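Local coordinates for designed protein 5L6HC3_1 (Synthetic construct, PDB 5IZS), which assembles with two further copies of itself into a de novo designed helical homotrimer whose pairing specificity is meant to come from buried hydrogen-bond networks, at residues A26-L31 / E57-I62. Residues are numbered along the deposited sequence; the frame is centred on the assembly and turned at random.
Sequences ARLQEL and EESKRI
The packing of I62 against R27, L28 and L31 is an apolar contact within a designed helical hairpin, joining helix 6-41 to helix 45-82 of the same chain. The two helices run antiparallel, at 174° between the local axes, and approach to 10.2 Å, with L28 and S59 level in the backbone. I62 spreads its branches over three neighbours. I62 CD1 meets L31 CD1 tip to tip at 3.6 Å, while I62 CG2, set anti to the backbone N, lies 3.9 Å from L28 CG as the two side chains slide past each other. I62 CG1 lies against one face of the R27 guanidinium, offset toward the rim, 3.4 Å from R27 NH1. The bend of R27 at chi3 (91°) brings that flat head over the isoleucine, and its NH1 is also held by a salt bridge to E65, one turn further along helix 45-82. With an alanine here, CG1, CG2 and CD1 of I62 are gone, which would probably leave a gap between the helices beside L28 and L31 and deprive the guanidinium face of its apolar support.

Nearby, L31 puts one methyl, CD1, 3.6 Å from S59 OG and the other, CD2, 3.5 Å from E58 OE1. L28 CD2 reaches the same serine hydroxyl at 3.6 Å. S59 OG, met by both leucine methyls from the side of helix 6-41, has its polar partners beyond the contact: V55 O one turn back and Q29 NE2 of the third subunit.

No hydrogen bond links the two segments directly. The chemistry thus divides the work: aliphatic branches, with the face of a salt-bridged guanidinium laid over one of them, pack the hairpin within each chain, whereas the serine hydroxyl carries polar bonding across the subunit interface, consistent with specificity mediated by designed hydrogen-bond networks.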
loop_
_atom_site.group_PDB
_atom_site.type_symbol
_atom_site.label_atom_id
_atom_site.label_comp_id
_atom_site.label_asym_id
_atom_site.label_seq_id
_atom_site.Cartn_x
_atom_site.Cartn_y
_atom_site.Cartn_z
ATOM N N ALA C 26 2.928 5.528 1.388
ATOM C CA ALA C 26 3.414 6.503 2.360
ATOM C C ALA C 26 2.660 7.828 2.257
ATOM O O ALA C 26 2.285 8.417 3.273
ATOM C CB ALA C 26 4.906 6.729 2.178
ATOM N N ARG C 27 2.437 8.285 1.026
ATOM C CA ARG C 27 1.723 9.539 0.784
ATOM C C ARG C 27 0.268 9.449 1.227
ATOM O O ARG C 27 -0.261 10.379 1.832
ATOM C CB ARG C 27 1.786 9.927 -0.696
ATOM C CG ARG C 27 3.002 10.760 -1.081
ATOM C CD ARG C 27 3.086 10.943 -2.594
ATOM N NE ARG C 27 2.395 12.143 -3.061
ATOM C CZ ARG C 27 1.953 12.309 -4.304
ATOM N NH1 ARG C 27 2.112 11.343 -5.201
ATOM N NH2 ARG C 27 1.340 13.435 -4.649
ATOM N N LEU C 28 -0.374 8.326 0.922
ATOM C CA LEU C 28 -1.759 8.103 1.318
ATOM C C LEU C 28 -1.895 8.050 2.839
ATOM O O LEU C 28 -2.837 8.600 3.408
ATOM C CB LEU C 28 -2.293 6.815 0.689
ATOM C CG LEU C 28 -2.417 6.826 -0.838
ATOM C CD1 LEU C 28 -2.669 5.421 -1.366
ATOM C CD2 LEU C 28 -3.515 7.782 -1.293
ATOM N N GLN C 29 -0.942 7.391 3.491
ATOM C CA GLN C 29 -0.948 7.282 4.944
ATOM C C GLN C 29 -0.909 8.663 5.599
ATOM O O GLN C 29 -1.586 8.906 6.598
ATOM C CB GLN C 29 0.232 6.432 5.417
ATOM C CG GLN C 29 0.287 6.221 6.920
ATOM C CD GLN C 29 -0.861 5.377 7.439
ATOM O OE1 GLN C 29 -1.583 4.742 6.667
ATOM N NE2 GLN C 29 -1.037 5.366 8.755
ATOM N N GLU C 30 -0.128 9.569 5.019
ATOM C CA GLU C 30 -0.023 10.929 5.535
ATOM C C GLU C 30 -1.274 11.745 5.240
ATOM O O GLU C 30 -1.626 12.643 6.003
ATOM C CB GLU C 30 1.206 11.629 4.962
ATOM C CG GLU C 30 2.477 11.312 5.727
ATOM C CD GLU C 30 2.338 11.599 7.211
ATOM O OE1 GLU C 30 1.961 12.736 7.566
ATOM O OE2 GLU C 30 2.592 10.682 8.021
ATOM N N LEU C 31 -1.940 11.435 4.130
ATOM C CA LEU C 31 -3.214 12.064 3.802
ATOM C C LEU C 31 -4.273 11.670 4.825
ATOM O O LEU C 31 -5.069 12.499 5.263
ATOM C CB LEU C 31 -3.674 11.671 2.396
ATOM C CG LEU C 31 -2.930 12.266 1.201
ATOM C CD1 LEU C 31 -3.583 11.800 -0.088
ATOM C CD2 LEU C 31 -2.926 13.783 1.285
ATOM N N GLU C 57 -9.863 13.350 -3.708
ATOM C CA GLU C 57 -9.325 13.714 -5.014
ATOM C C GLU C 57 -7.811 13.519 -5.050
ATOM O O GLU C 57 -7.263 13.042 -6.043
ATOM C CB GLU C 57 -9.690 15.162 -5.350
ATOM C CG GLU C 57 -8.871 15.789 -6.469
ATOM C CD GLU C 57 -9.192 15.217 -7.837
ATOM O OE1 GLU C 57 -10.249 14.571 -7.991
ATOM O OE2 GLU C 57 -8.380 15.420 -8.763
ATOM N N GLU C 58 -7.146 13.877 -3.955
ATOM C CA GLU C 58 -5.700 13.702 -3.835
ATOM C C GLU C 58 -5.320 12.223 -3.812
ATOM O O GLU C 58 -4.332 11.819 -4.425
ATOM C CB GLU C 58 -5.179 14.405 -2.580
ATOM C CG GLU C 58 -4.908 15.892 -2.774
ATOM C CD GLU C 58 -4.921 16.677 -1.472
ATOM O OE1 GLU C 58 -4.986 16.052 -0.393
ATOM O OE2 GLU C 58 -4.877 17.926 -1.529
ATOM N N SER C 59 -6.116 11.417 -3.114
ATOM C CA SER C 59 -5.868 9.979 -3.045
ATOM C C SER C 59 -6.041 9.306 -4.408
ATOM O O SER C 59 -5.279 8.403 -4.760
ATOM C CB SER C 59 -6.790 9.322 -2.015
ATOM O OG SER C 59 -6.452 9.724 -0.697
ATOM N N LYS C 60 -7.042 9.747 -5.168
ATOM C CA LYS C 60 -7.303 9.186 -6.491
ATOM C C LYS C 60 -6.148 9.463 -7.449
ATOM O O LYS C 60 -5.755 8.590 -8.220
ATOM C CB LYS C 60 -8.604 9.742 -7.074
ATOM C CG LYS C 60 -9.000 9.124 -8.417
ATOM C CD LYS C 60 -10.321 9.684 -8.932
ATOM C CE LYS C 60 -10.163 11.103 -9.456
ATOM N NZ LYS C 60 -11.415 11.894 -9.282
ATOM N N ARG C 61 -5.605 10.678 -7.393
ATOM C CA ARG C 61 -4.486 11.055 -8.253
ATOM C C ARG C 61 -3.256 10.201 -7.968
ATOM O O ARG C 61 -2.584 9.745 -8.889
ATOM C CB ARG C 61 -4.141 12.536 -8.085
ATOM C CG ARG C 61 -4.516 13.389 -9.285
ATOM C CD ARG C 61 -3.904 14.775 -9.187
ATOM N NE ARG C 61 -4.246 15.430 -7.930
ATOM C CZ ARG C 61 -5.469 15.841 -7.616
ATOM N NH1 ARG C 61 -6.469 15.653 -8.465
ATOM N NH2 ARG C 61 -5.691 16.430 -6.449
ATOM N N ILE C 62 -2.979 9.982 -6.688
ATOM C CA ILE C 62 -1.845 9.167 -6.267
ATOM C C ILE C 62 -1.965 7.729 -6.768
ATOM O O ILE C 62 -1.001 7.158 -7.277
ATOM C CB ILE C 62 -1.707 9.183 -4.736
ATOM C CG1 ILE C 62 -1.069 10.499 -4.295
ATOM C CG2 ILE C 62 -0.870 8.012 -4.249
ATOM C CD1 ILE C 62 -1.505 10.954 -2.930
#